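Local coordinates for protein beta-ketoacyl synthase (Burkholderia phymatum, PDB 4EWG) that probably catalyses, as a 3-oxoacyl-[acyl-carrier-protein] synthase of the thiolase-like superfamily, the condensation step that lengthens acyl chains on acyl carrier protein, at residues Thr71-Arg76 and Ala148-Leu153; Met79-Ala84 and Val107-Ser112. All coordinates share one frame; numbering follows the deposited sequence.

Contact 1 (Thr71-Arg76 and Ala148-Leu153)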
loop_
_atom_site.group_PDB
_atom_site.type_symbol
_atom_site.label_atom_id
_atom_site.label_comp_id
_atom_site.label_asym_id
_atom_site.label_seq_id
_atom_site.Cartn_x
_atom_site.Cartn_y
_atom_site.Cartn_z
ATOM N N THR A 71 15.225 3.807 16.128
ATOM C CA THR A 71 14.737 2.392 16.159
ATOM C C THR A 71 13.457 2.089 16.970
ATOM O O THR A 71 12.914 1.013 16.865
ATOM C CB THR A 71 15.863 1.444 16.637
ATOM O OG1 THR A 71 16.226 1.747 17.995
ATOM C CG2 THR A 71 17.097 1.575 15.739
ATOM N N ARG A 72 12.961 3.040 17.743
ATOM C CA ARG A 72 11.740 2.837 18.554
ATOM C C ARG A 72 10.539 2.395 17.735
ATOM O O ARG A 72 9.681 1.654 18.215
ATOM C CB ARG A 72 11.374 4.130 19.306
ATOM N N SER A 73 10.473 2.880 16.505
ATOM C CA SER A 73 9.330 2.706 15.654
ATOM C C SER A 73 9.432 1.432 14.779
ATOM O O SER A 73 8.581 1.207 13.932
ATOM C CB SER A 73 9.160 3.938 14.770
ATOM O OG SER A 73 10.155 3.945 13.775
ATOM N N MET A 74 10.440 0.597 15.041
ATOM C CA MET A 74 10.707 -0.604 14.232
ATOM C C MET A 74 10.509 -1.939 14.967
ATOM O O MET A 74 11.148 -2.172 15.976
ATOM C CB MET A 74 12.172 -0.617 13.788
ATOM C CG MET A 74 12.680 0.652 13.146
ATOM S SD MET A 74 14.352 0.390 12.501
ATOM C CE MET A 74 14.892 2.079 12.255
ATOM N N GLY A 75 9.658 -2.819 14.428
ATOM C CA GLY A 75 9.714 -4.240 14.772
ATOM C C GLY A 75 10.657 -4.887 13.795
ATOM O O GLY A 75 11.302 -4.174 13.026
ATOM N N ARG A 76 10.719 -6.215 13.780
ATOM C CA ARG A 76 11.741 -6.907 13.006
ATOM C C ARG A 76 11.656 -6.614 11.514
ATOM O O ARG A 76 12.672 -6.365 10.861
ATOM C CB ARG A 76 11.691 -8.432 13.207
ATOM C CG ARG A 76 12.360 -8.914 14.475
ATOM C CD ARG A 76 12.294 -10.425 14.669
ATOM N NE ARG A 76 13.350 -11.183 13.928
ATOM C CZ ARG A 76 14.666 -11.226 14.260
ATOM N NH1 ARG A 76 15.144 -10.519 15.307
ATOM N NH2 ARG A 76 15.517 -11.958 13.519
ATOM N N ALA A 148 7.772 0.970 4.727
ATOM C CA ALA A 148 8.025 2.116 3.844
ATOM C C ALA A 148 8.359 3.374 4.646
ATOM O O ALA A 148 9.296 4.121 4.292
ATOM C CB ALA A 148 6.815 2.408 2.934
ATOM N N VAL A 149 7.565 3.626 5.680
ATOM C CA VAL A 149 7.761 4.780 6.503
ATOM C C VAL A 149 9.094 4.669 7.304
ATOM O O VAL A 149 9.847 5.623 7.368
ATOM C CB VAL A 149 6.569 4.998 7.441
ATOM C CG1 VAL A 149 6.887 6.045 8.512
ATOM C CG2 VAL A 149 5.345 5.426 6.631
ATOM N N ASN A 150 9.399 3.502 7.854
ATOM C CA ASN A 150 10.635 3.342 8.639
ATOM C C ASN A 150 11.903 3.521 7.797
ATOM O O ASN A 150 12.825 4.170 8.216
ATOM C CB ASN A 150 10.666 2.003 9.380
ATOM C CG ASN A 150 10.003 2.084 10.718
ATOM O OD1 ASN A 150 10.316 2.983 11.497
ATOM N ND2 ASN A 150 9.046 1.172 10.992
ATOM N N VAL A 151 11.896 2.984 6.593
ATOM C CA VAL A 151 12.980 3.182 5.670
ATOM C C VAL A 151 13.110 4.663 5.311
ATOM O O VAL A 151 14.208 5.228 5.388
ATOM C CB VAL A 151 12.753 2.381 4.374
ATOM C CG1 VAL A 151 13.754 2.804 3.327
ATOM C CG2 VAL A 151 12.782 0.880 4.657
ATOM N N SER A 152 11.998 5.292 4.917
ATOM C CA SER A 152 12.022 6.707 4.503
ATOM C C SER A 152 12.500 7.641 5.612
ATOM O O SER A 152 13.357 8.493 5.378
ATOM C CB SER A 152 10.658 7.177 4.051
ATOM O OG SER A 152 10.751 8.491 3.504
ATOM N N LEU A 153 11.934 7.476 6.797
ATOM C CA LEU A 153 12.319 8.235 7.961
ATOM C C LEU A 153 13.770 8.049 8.332
ATOM O O LEU A 153 14.398 8.983 8.783
ATOM C CB LEU A 153 11.464 7.849 9.178
ATOM C CG LEU A 153 10.058 8.429 9.338
ATOM C CD1 LEU A 153 9.311 7.511 10.310
ATOM C CD2 LEU A 153 10.032 9.868 9.806
#

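Contact 2 (Met79-Ala84 and Val107-Ser112)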
loop_
_atom_site.group_PDB
_atom_site.type_symbol
_atom_site.label_atom_id
_atom_site.label_comp_id
_atom_site.label_asym_id
_atom_site.label_seq_id
_atom_site.Cartn_x
_atom_site.Cartn_y
_atom_site.Cartn_z
ATOM N N MET A 79 13.071 -3.451 10.740
ATOM C CA MET A 79 14.538 -3.568 10.898
ATOM C C MET A 79 15.197 -4.275 9.719
ATOM O O MET A 79 16.244 -3.823 9.225
ATOM C CB MET A 79 14.910 -4.250 12.195
ATOM C CG MET A 79 14.565 -3.428 13.411
ATOM S SD MET A 79 15.353 -4.015 14.907
ATOM C CE MET A 79 14.570 -5.622 15.149
ATOM N N TYR A 80 14.581 -5.347 9.230
ATOM C CA TYR A 80 15.097 -6.019 8.015
ATOM C C TYR A 80 15.100 -5.036 6.835
ATOM O O TYR A 80 16.073 -4.923 6.110
ATOM C CB TYR A 80 14.242 -7.198 7.626
ATOM C CG TYR A 80 14.115 -8.346 8.629
ATOM C CD1 TYR A 80 14.892 -8.437 9.780
ATOM C CD2 TYR A 80 13.192 -9.357 8.392
ATOM C CE1 TYR A 80 14.759 -9.509 10.656
ATOM C CE2 TYR A 80 13.052 -10.422 9.263
ATOM C CZ TYR A 80 13.839 -10.498 10.382
ATOM O OH TYR A 80 13.662 -11.603 11.231
ATOM N N ALA A 81 13.989 -4.322 6.684
ATOM C CA ALA A 81 13.781 -3.409 5.561
ATOM C C ALA A 81 14.868 -2.317 5.585
ATOM O O ALA A 81 15.484 -2.038 4.565
ATOM C CB ALA A 81 12.390 -2.786 5.638
ATOM N N VAL A 82 15.089 -1.726 6.767
ATOM C CA VAL A 82 16.081 -0.673 6.929
ATOM C C VAL A 82 17.514 -1.191 6.681
ATOM O O VAL A 82 18.288 -0.571 5.974
ATOM C CB VAL A 82 15.977 -0.016 8.303
ATOM C CG1 VAL A 82 17.146 0.927 8.534
ATOM C CG2 VAL A 82 14.652 0.742 8.429
ATOM N N ARG A 83 17.805 -2.388 7.159
ATOM C CA ARG A 83 19.120 -2.948 6.973
ATOM C C ARG A 83 19.389 -3.230 5.490
ATOM O O ARG A 83 20.463 -2.934 4.981
ATOM C CB ARG A 83 19.265 -4.217 7.811
ATOM C CG ARG A 83 20.608 -4.905 7.664
ATOM C CD ARG A 83 21.747 -3.954 7.938
ATOM N NE ARG A 83 23.018 -4.656 7.921
ATOM C CZ ARG A 83 24.197 -4.074 7.767
ATOM N NH1 ARG A 83 24.269 -2.763 7.590
ATOM N NH2 ARG A 83 25.316 -4.802 7.774
ATOM N N ALA A 84 18.387 -3.811 4.807
ATOM C CA ALA A 84 18.435 -4.044 3.366
ATOM C C ALA A 84 18.737 -2.777 2.618
ATOM O O ALA A 84 19.574 -2.749 1.694
ATOM C CB ALA A 84 17.108 -4.615 2.877
ATOM N N VAL A 107 10.482 6.419 -1.584
ATOM C CA VAL A 107 10.498 5.056 -1.092
ATOM C C VAL A 107 9.248 4.292 -1.506
ATOM O O VAL A 107 8.129 4.773 -1.318
ATOM C CB VAL A 107 10.611 5.003 0.448
ATOM C CG1 VAL A 107 10.554 3.537 0.920
ATOM C CG2 VAL A 107 11.866 5.727 0.912
ATOM N N ALA A 108 9.440 3.127 -2.100
ATOM C CA ALA A 108 8.351 2.211 -2.357
ATOM C C ALA A 108 8.669 0.914 -1.609
ATOM O O ALA A 108 9.763 0.343 -1.749
ATOM C CB ALA A 108 8.189 1.964 -3.855
ATOM N N TYR A 109 7.732 0.464 -0.778
ATOM C CA TYR A 109 7.994 -0.709 0.062
ATOM C C TYR A 109 6.707 -1.274 0.637
ATOM O O TYR A 109 5.740 -0.535 0.853
ATOM C CB TYR A 109 8.897 -0.308 1.258
ATOM C CG TYR A 109 10.093 -1.165 1.455
ATOM C CD1 TYR A 109 10.020 -2.375 2.198
ATOM C CD2 TYR A 109 11.323 -0.805 0.902
ATOM C CE1 TYR A 109 11.151 -3.178 2.377
ATOM C CE2 TYR A 109 12.457 -1.607 1.090
ATOM C CZ TYR A 109 12.365 -2.782 1.813
ATOM O OH TYR A 109 13.485 -3.561 1.954
ATOM N N GLY A 110 6.730 -2.561 0.941
ATOM C CA GLY A 110 5.638 -3.149 1.675
ATOM C C GLY A 110 5.929 -4.512 2.258
ATOM O O GLY A 110 7.026 -5.056 2.091
ATOM N N SER A 111 4.924 -5.047 2.947
ATOM C CA SER A 111 5.016 -6.347 3.583
ATOM C C SER A 111 3.614 -6.900 3.735
ATOM O O SER A 111 2.645 -6.163 3.591
ATOM C CB SER A 111 5.684 -6.228 4.969
ATOM O OG SER A 111 4.983 -5.345 5.805
ATOM N N SER A 112 3.503 -8.197 3.987
ATOM C CA SER A 112 2.193 -8.848 4.148
ATOM C C SER A 112 1.554 -8.402 5.454
ATOM O O SER A 112 0.322 -8.413 5.597
ATOM C CB SER A 112 2.310 -10.393 4.174
ATOM O OG SER A 112 3.092 -10.870 3.091
#

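Contact 1 (Thr71-Arg76 and Ala148-Leu153)
Ser-73 and Asn-150 join a type I beta turn, Thr-71 to Met-74, to the side of helix 146-154 in the N-terminal half of the ketosynthase fold. The turn is closed by its own backbone bond, Met-74 N to Thr-71 O at 3.1 Å, and Gly-75 beyond it is the N-cap of helix 76-92, so the helix side chain grips the very link between two helices.

Hydrogen bonding carries the polar part, and the primary amide of Asn-150 turns both its ends to one residue. Its ND2 donates a hydrogen bond to Ser-73 O across 3.0 Å, with an N-H...O angle of 150°; the nitrogen stands above the carbonyl plane. Ser-73 OG, as donor, approaches Asn-150 OD1 at 2.5 Å, very short for a hydrogen bond, so the exact length is doubtful. A chi1 of 73°, which places OG between the backbone N and C, brings the hydroxyl to that oxygen. With different partners at its two ends, the amide is probably held in this orientation, and ND2 has further weak bonds to Ser-78 OG and Thr-146 O.

Van der Waals packing is slighter. Met-273 of the second subunit packs on both Ser-73 and Asn-150, while within the chain the Met-74 side chain passes the amide at a slant, its CG lying 3.7 Å from Asn-150 OD1.

Contact 2 (Met79-Ala84 and Val107-Ser112)
Helix 76-92 packs against strand 105-110 of the large mixed sheet, a helix-on-sheet layer of the thiolase-like fold, and one aromatic side chain, that of Tyr-109, bridges the gap. The closest pair of alpha carbons, those of Ala-81 and Tyr-109, are 8.4 Å apart, and the phenol ring fills the distance that Ala-81 and Ala-84 leave.

Ala-81 and Ala-84 both direct CB toward the strand. The Ala-81 methyl meets the far half of the ring obliquely, its CB 3.5 Å from Tyr-109 CE1 and 3.8 Å from Tyr-109 CZ. One turn on, Ala-84 CB lies 3.9 Å from Tyr-109 OH. The phenol oxygen also comes to 3.6 Å from Ala-81 CA. Small side chains at these two positions let the ring's outer end come right up to the helix, an apolar fit that leaves the buried hydroxyl to find its polar partner elsewhere: Tyr-109 OH is hydrogen-bonded to Thr-241 OG1 of strand 238-246.

Strand 105-110 runs between strands 161-163 and 189-196 in the sheet. Ala-195 of the latter touches both Ala-81 and Tyr-109, Ala-239 of strand 238-246 touches Ala-84 and Tyr-109, and helix 146-154 adds Val-151 against Ala-81 and Thr-147 against Tyr-109.

The two contacts differ in chemistry as in depth. The centre of contact 2 lies about 10 Å from the centre of the chain, where a helix meets the sheet through apolar side chains; that of contact 1, about 19 Å out, is buried too, but relies on an amide and a hydroxyl. Met-273 of the second subunit packs on contact 1, and segment 107-112 also reaches that subunit, at Ser-112. Their centres are 8 Å apart and they share elements. Helix 76-92 follows directly on the turn of 71-76, and Met-74 CB packs 3.7 Å from Met-79 CG. Helix 146-154 in turn rests on strand 105-110, with Ala-148 CA 3.7 Å from Tyr-109 CB.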